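Local coordinates for protein 3-keto-5-aminohexanoate cleavage enzyme (Burkholderia xenovorans LB400, PDB 3E49) that binds a zinc ion in a TIM barrel and probably cleaves beta-keto acids such as 3-keto-5-aminohexanoate, at residues 13-18 against 25-30; 17-22 against 260-265; 96-101 against 148-153; 156-161 against 167-172. All coordinates share one frame; numbering follows the deposited sequence. Where two conformers were deposited one is given.

Contact 1 (13-18 against 25-30); sequences AVTGAI and PYLPVT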
loop_
_atom_site.group_PDB
_atom_site.type_symbol
_atom_site.label_atom_id
_atom_site.label_comp_id
_atom_site.label_asym_id
_atom_site.label_seq_id
_atom_site.Cartn_x
_atom_site.Cartn_y
_atom_site.Cartn_z
ATOM N N ALA A 13 16.295 15.718 18.955
ATOM C CA ALA A 13 15.644 15.586 20.257
ATOM C C ALA A 13 16.758 15.134 21.198
ATOM O O ALA A 13 17.125 13.949 21.240
ATOM C CB ALA A 13 14.540 14.544 20.187
ATOM N N VAL A 14 17.247 16.061 22.016
ATOM C CA VAL A 14 18.492 15.836 22.765
ATOM C C VAL A 14 18.483 14.919 23.986
ATOM O O VAL A 14 19.535 14.387 24.306
ATOM C CB VAL A 14 19.199 17.182 23.153
ATOM C CG1 VAL A 14 19.597 17.953 21.909
ATOM C CG2 VAL A 14 18.293 18.006 24.042
ATOM N N THR A 15 17.362 14.775 24.680
ATOM C CA THR A 15 17.322 13.883 25.878
ATOM C C THR A 15 15.982 13.203 26.185
ATOM O O THR A 15 15.930 11.995 26.566
ATOM C CB THR A 15 17.844 14.646 27.127
ATOM O OG1 THR A 15 18.121 13.707 28.170
ATOM C CG2 THR A 15 16.840 15.727 27.575
ATOM N N GLY A 16 14.891 13.944 26.021
ATOM C CA GLY A 16 13.556 13.400 26.239
ATOM C C GLY A 16 13.251 12.953 27.676
ATOM O O GLY A 16 13.882 13.413 28.597
ATOM N N ALA A 17 12.314 12.015 27.822
ATOM C CA ALA A 17 11.890 11.479 29.132
ATOM C C ALA A 17 11.795 9.966 29.109
ATOM O O ALA A 17 11.374 9.394 30.096
ATOM C CB ALA A 17 10.541 11.993 29.455
ATOM N N ILE A 18 12.093 9.324 27.979
ATOM C CA ILE A 18 11.936 7.862 27.913
ATOM C C ILE A 18 13.142 7.116 28.474
ATOM O O ILE A 18 13.010 6.285 29.412
ATOM C CB ILE A 18 11.593 7.408 26.479
ATOM C CG1 ILE A 18 10.087 7.632 26.253
ATOM C CG2 ILE A 18 11.860 5.932 26.318
ATOM C CD1 ILE A 18 9.585 7.342 24.819
ATOM N N PRO A 25 25.917 6.783 29.514
ATOM C CA PRO A 25 26.595 7.892 30.175
ATOM C C PRO A 25 26.551 9.171 29.313
ATOM O O PRO A 25 26.894 10.274 29.786
ATOM C CB PRO A 25 28.012 7.364 30.316
ATOM C CG PRO A 25 28.203 6.516 29.123
ATOM C CD PRO A 25 26.879 5.811 28.968
ATOM N N TYR A 26 26.075 9.025 28.076
ATOM C CA TYR A 26 25.998 10.123 27.152
ATOM C C TYR A 26 24.635 10.802 27.126
ATOM O O TYR A 26 24.479 11.840 26.450
ATOM C CB TYR A 26 26.390 9.634 25.757
ATOM C CG TYR A 26 27.694 8.905 25.751
ATOM C CD1 TYR A 26 28.861 9.570 26.049
ATOM C CD2 TYR A 26 27.758 7.542 25.478
ATOM C CE1 TYR A 26 30.071 8.928 26.058
ATOM C CE2 TYR A 26 28.981 6.862 25.485
ATOM C CZ TYR A 26 30.133 7.570 25.784
ATOM O OH TYR A 26 31.366 6.987 25.783
ATOM N N LEU A 27 23.668 10.279 27.879
ATOM C CA LEU A 27 22.316 10.907 27.951
ATOM C C LEU A 27 22.433 12.239 28.701
ATOM O O LEU A 27 22.876 12.260 29.854
ATOM C CB LEU A 27 21.297 10.013 28.660
ATOM C CG LEU A 27 19.811 10.432 28.636
ATOM C CD1 LEU A 27 19.325 10.337 27.189
ATOM C CD2 LEU A 27 18.919 9.586 29.540
ATOM N N PRO A 28 22.108 13.349 28.036
ATOM C CA PRO A 28 22.220 14.630 28.759
ATOM C C PRO A 28 21.214 14.798 29.898
ATOM O O PRO A 28 20.013 14.576 29.726
ATOM C CB PRO A 28 21.996 15.684 27.663
ATOM C CG PRO A 28 22.239 14.990 26.362
ATOM C CD PRO A 28 21.769 13.551 26.616
ATOM N N VAL A 29 21.717 15.189 31.071
ATOM C CA VAL A 29 20.897 15.399 32.259
ATOM C C VAL A 29 20.918 16.861 32.766
ATOM O O VAL A 29 19.866 17.462 32.934
ATOM C CB VAL A 29 21.374 14.465 33.383
ATOM C CG1 VAL A 29 20.657 14.789 34.695
ATOM C CG2 VAL A 29 21.111 13.032 32.956
ATOM N N THR A 30 22.097 17.412 33.000
ATOM C CA THR A 30 22.191 18.744 33.580
ATOM C C THR A 30 21.968 19.848 32.558
ATOM O O THR A 30 22.191 19.649 31.360
ATOM C CB THR A 30 23.571 18.979 34.229
ATOM O OG1 THR A 30 24.572 19.009 33.212
ATOM C CG2 THR A 30 23.914 17.883 35.256
#
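Thr15 and Pro28 hold together two parts of the same long loop through one short hydrogen bond. The hydroxyl OG1 of Thr15 donates to the carbonyl O of Pro28 over 2.6 Å, lying in the carbonyl plane with a C=O...OG1 angle of 148°. The Thr15 side chain starts out toward the 25-30 segment, and with OG1 anti to the backbone N (chi1 -165°) the hydroxyl reaches the carbonyl directly. The same OG1 is hydrogen-bonded to Arg54 NE, so two partners fix its rotation.

Close packing surrounds this bond. Pro28 puts its CD and CG against the carbonyl O of Val14, with Pro28 CD at 3.3 Å from this oxygen, which also receives a hydrogen bond from Asn273 ND2. Leu27 closes in beside it: its methyl CD1 lies 3.7 Å from Thr15 OG1 and 3.8 Å from Thr15 O. All four residues that touch are buried. Toward Pro25 the second segment departs from the first and becomes looser. Pro25 is exposed and Tyr26 partly so, and these two pack on each other instead, with Pro25 CG 3.7 Å above one face of the Tyr26 ring, near its rim. Past the bond, the side chain of Val29 sets off away from the first segment.

The whole lies in the loop between strand 10-13 and helix 31-44, which Thr30 N-caps. Val14 and Pro28 both rest on Ala37 of that helix, while Val14 also meets Leu51 and Leu27 meets Arg54, both on the adjacent parallel strand 48-54.

Contact 2 (17-22 against 260-265); sequences AIHTPS and DSLWIA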
loop_
_atom_site.group_PDB
_atom_site.type_symbol
_atom_site.label_atom_id
_atom_site.label_comp_id
_atom_site.label_asym_id
_atom_site.label_seq_id
_atom_site.Cartn_x
_atom_site.Cartn_y
_atom_site.Cartn_z
ATOM N N ALA A 17 12.314 12.015 27.822
ATOM C CA ALA A 17 11.890 11.479 29.132
ATOM C C ALA A 17 11.795 9.966 29.109
ATOM O O ALA A 17 11.374 9.394 30.096
ATOM C CB ALA A 17 10.541 11.993 29.455
ATOM N N ILE A 18 12.093 9.324 27.979
ATOM C CA ILE A 18 11.936 7.862 27.913
ATOM C C ILE A 18 13.142 7.116 28.474
ATOM O O ILE A 18 13.010 6.285 29.412
ATOM C CB ILE A 18 11.593 7.408 26.479
ATOM C CG1 ILE A 18 10.087 7.632 26.253
ATOM C CG2 ILE A 18 11.860 5.932 26.318
ATOM C CD1 ILE A 18 9.585 7.342 24.819
ATOM N N HIS A 19 14.297 7.376 27.879
ATOM C CA HIS A 19 15.529 6.794 28.331
ATOM C C HIS A 19 15.902 7.275 29.769
ATOM O O HIS A 19 15.514 8.382 30.179
ATOM C CB HIS A 19 16.664 7.103 27.356
ATOM C CG HIS A 19 16.453 6.534 25.980
ATOM N ND1 HIS A 19 16.634 7.269 24.829
ATOM C CD2 HIS A 19 16.042 5.308 25.577
ATOM C CE1 HIS A 19 16.380 6.524 23.776
ATOM N NE2 HIS A 19 16.025 5.318 24.201
ATOM N N THR A 20 16.632 6.423 30.503
ATOM C CA THR A 20 17.130 6.755 31.843
ATOM C C THR A 20 18.681 6.851 31.861
ATOM O O THR A 20 19.369 6.266 31.012
ATOM C CB THR A 20 16.530 5.843 32.890
ATOM O OG1 THR A 20 17.149 4.553 32.850
ATOM C CG2 THR A 20 15.028 5.733 32.704
ATOM N N PRO A 21 19.249 7.672 32.775
ATOM C CA PRO A 21 20.686 7.948 32.790
ATOM C C PRO A 21 21.584 6.731 32.934
ATOM O O PRO A 21 22.700 6.701 32.415
ATOM C CB PRO A 21 20.850 8.910 33.993
ATOM C CG PRO A 21 19.528 9.508 34.210
ATOM C CD PRO A 21 18.549 8.395 33.855
ATOM N N SER A 22 21.092 5.713 33.611
ATOM C CA SER A 22 21.859 4.479 33.769
ATOM C C SER A 22 22.023 3.724 32.452
ATOM O O SER A 22 22.854 2.841 32.345
ATOM C CB SER A 22 21.193 3.589 34.814
ATOM O OG SER A 22 21.182 4.233 36.085
ATOM N N ASP A 260 15.464 9.633 21.327
ATOM C CA ASP A 260 14.847 8.616 20.462
ATOM C C ASP A 260 15.659 7.343 20.308
ATOM O O ASP A 260 15.084 6.267 20.195
ATOM C CB ASP A 260 14.639 9.214 19.062
ATOM C CG ASP A 260 13.820 10.521 19.073
ATOM O OD1 ASP A 260 13.004 10.742 19.994
ATOM O OD2 ASP A 260 13.989 11.359 18.167
ATOM N N SER A 261 16.977 7.463 20.271
ATOM C CA SER A 261 17.882 6.328 20.141
ATOM C C SER A 261 19.159 6.583 20.898
ATOM O O SER A 261 19.756 7.652 20.771
ATOM C CB SER A 261 18.288 6.058 18.695
ATOM O OG SER A 261 19.143 4.899 18.659
ATOM N N LEU A 262 19.620 5.586 21.643
ATOM C CA LEU A 262 20.880 5.717 22.366
ATOM C C LEU A 262 22.097 5.315 21.522
ATOM O O LEU A 262 23.238 5.607 21.910
ATOM C CB LEU A 262 20.833 4.885 23.652
ATOM C CG LEU A 262 19.885 5.336 24.762
ATOM C CD1 LEU A 262 20.009 4.519 25.955
ATOM C CD2 LEU A 262 20.215 6.781 25.140
ATOM N N TRP A 263 21.846 4.779 20.324
ATOM C CA TRP A 263 22.882 4.179 19.462
ATOM C C TRP A 263 23.331 4.955 18.256
ATOM O O TRP A 263 22.597 5.747 17.704
ATOM C CB TRP A 263 22.384 2.813 18.921
ATOM C CG TRP A 263 21.669 2.091 19.933
ATOM C CD1 TRP A 263 20.310 2.089 20.141
ATOM C CD2 TRP A 263 22.240 1.295 20.971
ATOM N NE1 TRP A 263 20.010 1.333 21.247
ATOM C CE2 TRP A 263 21.175 0.838 21.779
ATOM C CE3 TRP A 263 23.549 0.918 21.291
ATOM C CZ2 TRP A 263 21.380 0.017 22.892
ATOM C CZ3 TRP A 263 23.757 0.116 22.392
ATOM C CH2 TRP A 263 22.676 -0.344 23.177
ATOM N N ILE A 264 24.564 4.681 17.834
ATOM C CA ILE A 264 25.127 5.311 16.660
ATOM C C ILE A 264 25.394 4.280 15.605
ATOM O O ILE A 264 25.557 4.596 14.444
ATOM C CB ILE A 264 26.400 6.097 16.975
ATOM C CG1 ILE A 264 26.801 6.978 15.779
ATOM C CG2 ILE A 264 27.545 5.150 17.417
ATOM C CD1 ILE A 264 25.781 8.035 15.391
ATOM N N ALA A 265 25.405 3.027 16.016
ATOM C CA ALA A 265 25.569 1.931 15.105
ATOM C C ALA A 265 25.205 0.727 15.956
ATOM O O ALA A 265 25.063 0.846 17.175
ATOM C CB ALA A 265 26.973 1.869 14.617
#
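Beside the zinc site of the barrel, two loops that follow neighbouring strands meet where His19 lies against Leu262 and the backbone before it. The main interaction is a CH-pi contact: Leu262 CG stands 3.7 Å from the centroid of the His19 ring and only 4° off its normal, hence squarely over one face. From this central position the two methyls diverge, Leu262 CD2 toward His19 ND1 at 3.6 Å and Leu262 CD1 to the rim by His19 CD2 at 4.1 Å. The two side chains run antiparallel as they pass.

At its edge the same ring meets main chain. His19 CE1 is 3.6 Å from Asp260 C, and Ser261 N lies near the ring plane. His19 ND1 is hydrogen-bonded to Leu258 O, so the ring is held by a polar bond as well as by the leucine. The backbone that supports Leu262 is itself shaped by an ST turn, in which Trp263 N donates to Ser261 OG over 3.2 Å at 162°. Asp260 starts its side chain away from the 17-22 segment, and its OD2 forms a salt bridge with Arg255 NE; the Asp260 side chain lies about 6 Å from the zinc ion and adjoins that of the zinc ligand Glu259. Loops that follow parallel strands meet at the C-terminal end of a TIM barrel, where active sites of this fold lie; here the zinc is bound there.

Contact 3 (96-101 against 148-153); sequences EERLRP and FKNTFA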
loop_
_atom_site.group_PDB
_atom_site.type_symbol
_atom_site.label_atom_id
_atom_site.label_comp_id
_atom_site.label_asym_id
_atom_site.label_seq_id
_atom_site.Cartn_x
_atom_site.Cartn_y
_atom_site.Cartn_z
ATOM N N GLU A 96 -1.841 20.020 33.463
ATOM C CA GLU A 96 -1.504 21.435 33.723
ATOM C C GLU A 96 0.007 21.580 33.840
ATOM O O GLU A 96 0.607 22.514 33.318
ATOM C CB GLU A 96 -2.152 21.911 35.030
ATOM N N GLU A 97 0.605 20.623 34.538
ATOM C CA GLU A 97 2.036 20.605 34.761
ATOM C C GLU A 97 2.766 20.403 33.439
ATOM O O GLU A 97 3.876 20.912 33.241
ATOM C CB GLU A 97 2.397 19.481 35.743
ATOM N N ARG A 98 2.139 19.627 32.556
ATOM C CA ARG A 98 2.708 19.342 31.243
ATOM C C ARG A 98 2.862 20.616 30.407
ATOM O O ARG A 98 3.894 20.805 29.775
ATOM C CB ARG A 98 1.897 18.245 30.521
ATOM C CG ARG A 98 2.371 16.829 30.875
ATOM C CD ARG A 98 1.370 15.710 30.525
ATOM N NE ARG A 98 1.330 15.378 29.096
ATOM C CZ ARG A 98 0.410 15.790 28.217
ATOM N NH1 ARG A 98 -0.609 16.572 28.579
ATOM N NH2 ARG A 98 0.505 15.408 26.948
ATOM N N LEU A 99 1.875 21.501 30.462
ATOM C CA LEU A 99 1.907 22.737 29.677
ATOM C C LEU A 99 2.665 23.930 30.217
ATOM O O LEU A 99 2.846 24.911 29.495
ATOM C CB LEU A 99 0.479 23.200 29.377
ATOM C CG LEU A 99 -0.185 22.713 28.089
ATOM C CD1 LEU A 99 -1.676 23.059 28.101
ATOM C CD2 LEU A 99 0.517 23.364 26.872
ATOM N N ARG A 100 3.138 23.890 31.455
ATOM C CA ARG A 100 3.792 25.094 31.999
ATOM C C ARG A 100 4.980 25.654 31.220
ATOM O O ARG A 100 5.072 26.858 31.014
ATOM C CB ARG A 100 4.138 24.929 33.478
ATOM C CG ARG A 100 2.915 24.963 34.361
ATOM C CD ARG A 100 3.284 25.279 35.809
ATOM N NE ARG A 100 2.103 25.267 36.685
ATOM C CZ ARG A 100 1.748 24.268 37.492
ATOM N NH1 ARG A 100 2.476 23.159 37.579
ATOM N NH2 ARG A 100 0.648 24.386 38.226
ATOM N N PRO A 101 5.921 24.796 30.814
ATOM C CA PRO A 101 7.046 25.304 30.044
ATOM C C PRO A 101 6.653 26.022 28.743
ATOM O O PRO A 101 7.126 27.130 28.485
ATOM C CB PRO A 101 7.870 24.033 29.764
ATOM C CG PRO A 101 7.533 23.137 30.883
ATOM C CD PRO A 101 6.079 23.365 31.113
ATOM N N PHE A 148 -0.769 7.302 28.401
ATOM C CA PHE A 148 -0.301 8.637 28.087
ATOM C C PHE A 148 -1.577 9.339 27.607
ATOM O O PHE A 148 -2.047 9.075 26.509
ATOM C CB PHE A 148 0.790 8.632 27.014
ATOM C CG PHE A 148 1.461 9.984 26.809
ATOM C CD1 PHE A 148 1.645 10.868 27.881
ATOM C CD2 PHE A 148 2.014 10.328 25.573
ATOM C CE1 PHE A 148 2.306 12.084 27.711
ATOM C CE2 PHE A 148 2.695 11.546 25.402
ATOM C CZ PHE A 148 2.834 12.421 26.473
ATOM N N LYS A 149 -2.146 10.176 28.467
ATOM C CA LYS A 149 -3.415 10.838 28.206
ATOM C C LYS A 149 -3.281 12.125 27.412
ATOM O O LYS A 149 -2.564 13.018 27.797
ATOM C CB LYS A 149 -4.156 11.127 29.528
ATOM C CG LYS A 149 -5.390 12.072 29.404
ATOM C CD LYS A 149 -6.122 12.306 30.767
ATOM C CE LYS A 149 -7.355 13.221 30.636
ATOM N NZ LYS A 149 -7.011 14.645 30.310
ATOM N N ASN A 150 -3.960 12.161 26.272
ATOM C CA ASN A 150 -3.995 13.285 25.366
ATOM C C ASN A 150 -5.396 13.263 24.731
ATOM O O ASN A 150 -5.514 12.867 23.575
ATOM C CB ASN A 150 -2.946 13.061 24.274
ATOM C CG ASN A 150 -1.512 13.171 24.779
ATOM O OD1 ASN A 150 -1.059 14.262 25.115
ATOM N ND2 ASN A 150 -0.769 12.061 24.748
ATOM N N THR A 151 -6.442 13.611 25.479
ATOM C CA THR A 151 -7.816 13.569 25.008
ATOM C C THR A 151 -8.132 14.656 23.981
ATOM O O THR A 151 -7.365 15.595 23.784
ATOM C CB THR A 151 -8.826 13.718 26.186
ATOM O OG1 THR A 151 -8.669 15.004 26.774
ATOM C CG2 THR A 151 -8.632 12.609 27.252
ATOM N N PHE A 152 -9.283 14.523 23.338
ATOM C CA PHE A 152 -9.731 15.568 22.407
ATOM C C PHE A 152 -9.841 16.950 23.077
ATOM O O PHE A 152 -9.520 17.982 22.459
ATOM C CB PHE A 152 -11.020 15.118 21.703
ATOM C CG PHE A 152 -10.796 14.018 20.704
ATOM C CD1 PHE A 152 -10.092 14.301 19.543
ATOM C CD2 PHE A 152 -11.277 12.719 20.908
ATOM C CE1 PHE A 152 -9.850 13.340 18.603
ATOM C CE2 PHE A 152 -11.034 11.734 19.974
ATOM C CZ PHE A 152 -10.300 12.049 18.809
ATOM N N ALA A 153 -10.243 16.975 24.348
ATOM C CA ALA A 153 -10.282 18.225 25.121
ATOM C C ALA A 153 -8.892 18.752 25.408
ATOM O O ALA A 153 -8.636 19.960 25.263
ATOM C CB ALA A 153 -11.081 18.056 26.434
#
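Arg98 reaches from helix 95-105 of the TIM barrel to Phe148 and Asn150, in the stretch leading from strand 147-148 into helix 152-163. The arginine chain bends at its third torsion, which turns its flat end across the Phe148 side chain. The guanidinium and the phenyl ring are almost perpendicular, their planes 86° apart, and the approach is oblique to both groups, with Arg98 NE 3.7 Å from Phe148 CE1; this is not a stack. Asn150 crosses the arginine steeply, its amide plane inclined 59° to the guanidinium. Arg98 NH2 lies 2.7 Å from Asn150 OD1, yet the N-H...O angle of 117° makes this a weak bond, and a second Asn150 conformer leaves it tentative. In the conformer described, Asn150 ND2 stands 3.4 Å above the Phe148 ring toward its rim.

Lys149 sends its amine elsewhere, to Asp154 and to Asp145 of a neighbouring subunit, so this segment also takes part in the assembly. Phe148 also meets the ring of Phe119. The carbonyl of Lys149 remains turned to Arg98: Lys149 O sits 3.8 Å above one face of the Arg98 guanidinium, offset toward the rim, and 4.0 Å from Arg98 NH2.

Contact 4 (156-161 against 167-172); sequences EFILKT and TRFEFE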
loop_
_atom_site.group_PDB
_atom_site.type_symbol
_atom_site.label_atom_id
_atom_site.label_comp_id
_atom_site.label_asym_id
_atom_site.label_seq_id
_atom_site.Cartn_x
_atom_site.Cartn_y
_atom_site.Cartn_z
ATOM N N GLU A 156 -7.431 20.234 22.142
ATOM C CA GLU A 156 -8.095 21.503 21.888
ATOM C C GLU A 156 -7.543 22.592 22.822
ATOM O O GLU A 156 -7.275 23.712 22.410
ATOM C CB GLU A 156 -9.599 21.343 22.097
ATOM C CG GLU A 156 -10.395 22.578 21.694
ATOM C CD GLU A 156 -11.899 22.417 21.926
ATOM O OE1 GLU A 156 -12.397 21.268 22.105
ATOM O OE2 GLU A 156 -12.589 23.452 21.909
ATOM N N PHE A 157 -7.348 22.243 24.092
ATOM C CA PHE A 157 -6.815 23.197 25.061
ATOM C C PHE A 157 -5.417 23.652 24.696
ATOM O O PHE A 157 -5.115 24.856 24.718
ATOM C CB PHE A 157 -6.852 22.589 26.469
ATOM C CG PHE A 157 -6.404 23.536 27.529
ATOM C CD1 PHE A 157 -7.287 24.462 28.054
ATOM C CD2 PHE A 157 -5.083 23.558 27.942
ATOM C CE1 PHE A 157 -6.864 25.365 29.016
ATOM C CE2 PHE A 157 -4.649 24.458 28.901
ATOM C CZ PHE A 157 -5.546 25.357 29.447
ATOM N N ILE A 158 -4.546 22.706 24.345
ATOM C CA ILE A 158 -3.168 23.054 23.959
ATOM C C ILE A 158 -3.160 23.929 22.696
ATOM O O ILE A 158 -2.445 24.931 22.616
ATOM C CB ILE A 158 -2.331 21.770 23.746
ATOM C CG1 ILE A 158 -2.214 21.009 25.069
ATOM C CG2 ILE A 158 -0.951 22.119 23.215
ATOM C CD1 ILE A 158 -1.777 19.566 24.956
ATOM N N LEU A 159 -3.985 23.584 21.721
ATOM C CA LEU A 159 -3.995 24.333 20.468
ATOM C C LEU A 159 -4.409 25.764 20.722
ATOM O O LEU A 159 -3.821 26.694 20.170
ATOM C CB LEU A 159 -4.957 23.700 19.446
ATOM C CG LEU A 159 -4.581 22.338 18.858
ATOM C CD1 LEU A 159 -5.748 21.712 18.058
ATOM C CD2 LEU A 159 -3.310 22.473 18.002
ATOM N N LYS A 160 -5.439 25.936 21.540
ATOM C CA LYS A 160 -5.941 27.278 21.844
ATOM C C LYS A 160 -4.949 28.059 22.676
ATOM O O LYS A 160 -4.611 29.194 22.339
ATOM C CB LYS A 160 -7.286 27.183 22.581
ATOM C CG LYS A 160 -7.840 28.511 23.073
ATOM N N THR A 161 -4.454 27.437 23.740
ATOM C CA THR A 161 -3.563 28.118 24.676
ATOM C C THR A 161 -2.211 28.481 24.086
ATOM O O THR A 161 -1.848 29.673 23.991
ATOM C CB THR A 161 -3.431 27.271 25.958
ATOM O OG1 THR A 161 -4.749 27.110 26.499
ATOM C CG2 THR A 161 -2.577 27.957 26.976
ATOM N N THR A 167 2.861 30.075 19.252
ATOM C CA THR A 167 3.588 28.812 19.250
ATOM C C THR A 167 2.945 27.886 18.242
ATOM O O THR A 167 1.724 27.802 18.184
ATOM C CB THR A 167 3.547 28.155 20.636
ATOM O OG1 THR A 167 4.255 28.976 21.581
ATOM C CG2 THR A 167 4.161 26.719 20.583
ATOM N N ARG A 168 3.771 27.244 17.413
ATOM C CA ARG A 168 3.286 26.298 16.425
ATOM C C ARG A 168 3.737 24.924 16.862
ATOM O O ARG A 168 4.572 24.786 17.743
ATOM C CB ARG A 168 3.700 26.672 15.018
ATOM C CG ARG A 168 2.991 27.987 14.590
ATOM C CD ARG A 168 3.364 28.497 13.225
ATOM N NE ARG A 168 3.013 27.521 12.227
ATOM C CZ ARG A 168 1.795 27.315 11.750
ATOM N NH1 ARG A 168 0.757 28.035 12.139
ATOM N NH2 ARG A 168 1.625 26.356 10.857
ATOM N N PHE A 169 3.164 23.907 16.273
ATOM C CA PHE A 169 3.393 22.568 16.817
ATOM C C PHE A 169 4.072 21.561 15.951
ATOM O O PHE A 169 3.909 21.555 14.736
ATOM C CB PHE A 169 2.059 21.984 17.236
ATOM C CG PHE A 169 1.309 22.849 18.211
ATOM C CD1 PHE A 169 1.609 22.814 19.560
ATOM C CD2 PHE A 169 0.323 23.728 17.763
ATOM C CE1 PHE A 169 0.920 23.630 20.455
ATOM C CE2 PHE A 169 -0.358 24.551 18.659
ATOM C CZ PHE A 169 -0.065 24.498 19.994
ATOM N N GLU A 170 4.836 20.711 16.632
ATOM C CA GLU A 170 5.401 19.508 16.059
ATOM C C GLU A 170 4.354 18.478 16.489
ATOM O O GLU A 170 4.313 18.095 17.661
ATOM C CB GLU A 170 6.794 19.182 16.653
ATOM C CG GLU A 170 7.406 17.854 16.177
ATOM C CD GLU A 170 8.589 17.379 17.005
ATOM O OE1 GLU A 170 8.783 17.867 18.132
ATOM O OE2 GLU A 170 9.317 16.458 16.553
ATOM N N PHE A 171 3.469 18.085 15.558
ATOM C CA PHE A 171 2.425 17.121 15.834
ATOM C C PHE A 171 3.041 15.723 15.793
ATOM O O PHE A 171 3.468 15.250 14.738
ATOM C CB PHE A 171 1.270 17.239 14.832
ATOM C CG PHE A 171 0.637 18.631 14.781
ATOM C CD1 PHE A 171 -0.322 18.978 15.732
ATOM C CD2 PHE A 171 0.942 19.508 13.763
ATOM C CE1 PHE A 171 -0.918 20.232 15.708
ATOM C CE2 PHE A 171 0.386 20.794 13.749
ATOM C CZ PHE A 171 -0.578 21.132 14.715
ATOM N N GLU A 172 3.100 15.080 16.956
ATOM C CA GLU A 172 3.705 13.774 17.099
ATOM C C GLU A 172 2.612 12.774 16.889
ATOM O O GLU A 172 1.718 12.647 17.720
ATOM C CB GLU A 172 4.327 13.621 18.471
ATOM C CG GLU A 172 5.514 14.497 18.654
ATOM C CD GLU A 172 6.081 14.413 20.067
ATOM O OE1 GLU A 172 5.271 14.287 21.039
ATOM O OE2 GLU A 172 7.331 14.501 20.173
#
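Phe169 pushes its ring into a shallow hollow on helix 152-163, formed by Ile158 and Leu159. On one flank of the ring, Phe169 CE1 meets Ile158 CG2 at 3.7 Å; on the other, Phe169 CE2 meets Leu159 CD2 at the same distance. Between them the leading atom, Phe169 CZ, settles on the backbone, 3.6 Å from Ile158 O and 4.0 Å from Leu159 CA. The bump is therefore the end of the phenyl ring, and the floor of the hollow is helix main chain. Ile158 lends its CG2 because this branch is anti to the backbone N and leaves CG1 (chi1 -64°) to run elsewhere.

Leu159 makes a bump of its own. Leu159 CD2 lies between the two phenylalanine rings, oblique to Phe169 and at the edge of Phe171, whose CE1 it reaches at 4.0 Å. The phenylalanines are nested too, for Phe169 CB lies 3.7 Å above one face of Phe171, offset toward the rim. Leu112 of strand 109-113 touches both Ile158 and Leu159 and extends this apolar layer.

The short helix and strand axes run at 146° to each other and come within 9.7 Å. A helix packed by apolar side chains on the outside of a parallel barrel strand is the TIM-barrel arrangement; here Glu170, on the strand's other face, hydrogen-bonds the zinc ligand His50.

The contacts form two groups. Contacts 1 and 2 have centres 7 Å apart and share Ala17 and Ile18 in the loop after strand 10-13; Leu27 CD2 of contact 1 packs on the backbone of His19 and Thr20. Contacts 3 and 4, centred 10 Å apart, both use helix 152-163 and touch through Leu99, which packs on Phe157 and Ile158. Contact 4 lies on the opposite side of the chain's centre from contacts 1 and 2, about 24 and 26 Å away between centres. Along the chain contact 1 comes first, while contacts 3 and 4 are nested within the span closed by contact 2, which brings the loop after strand 253-256 against the one after strand 10-13 as the barrel closes.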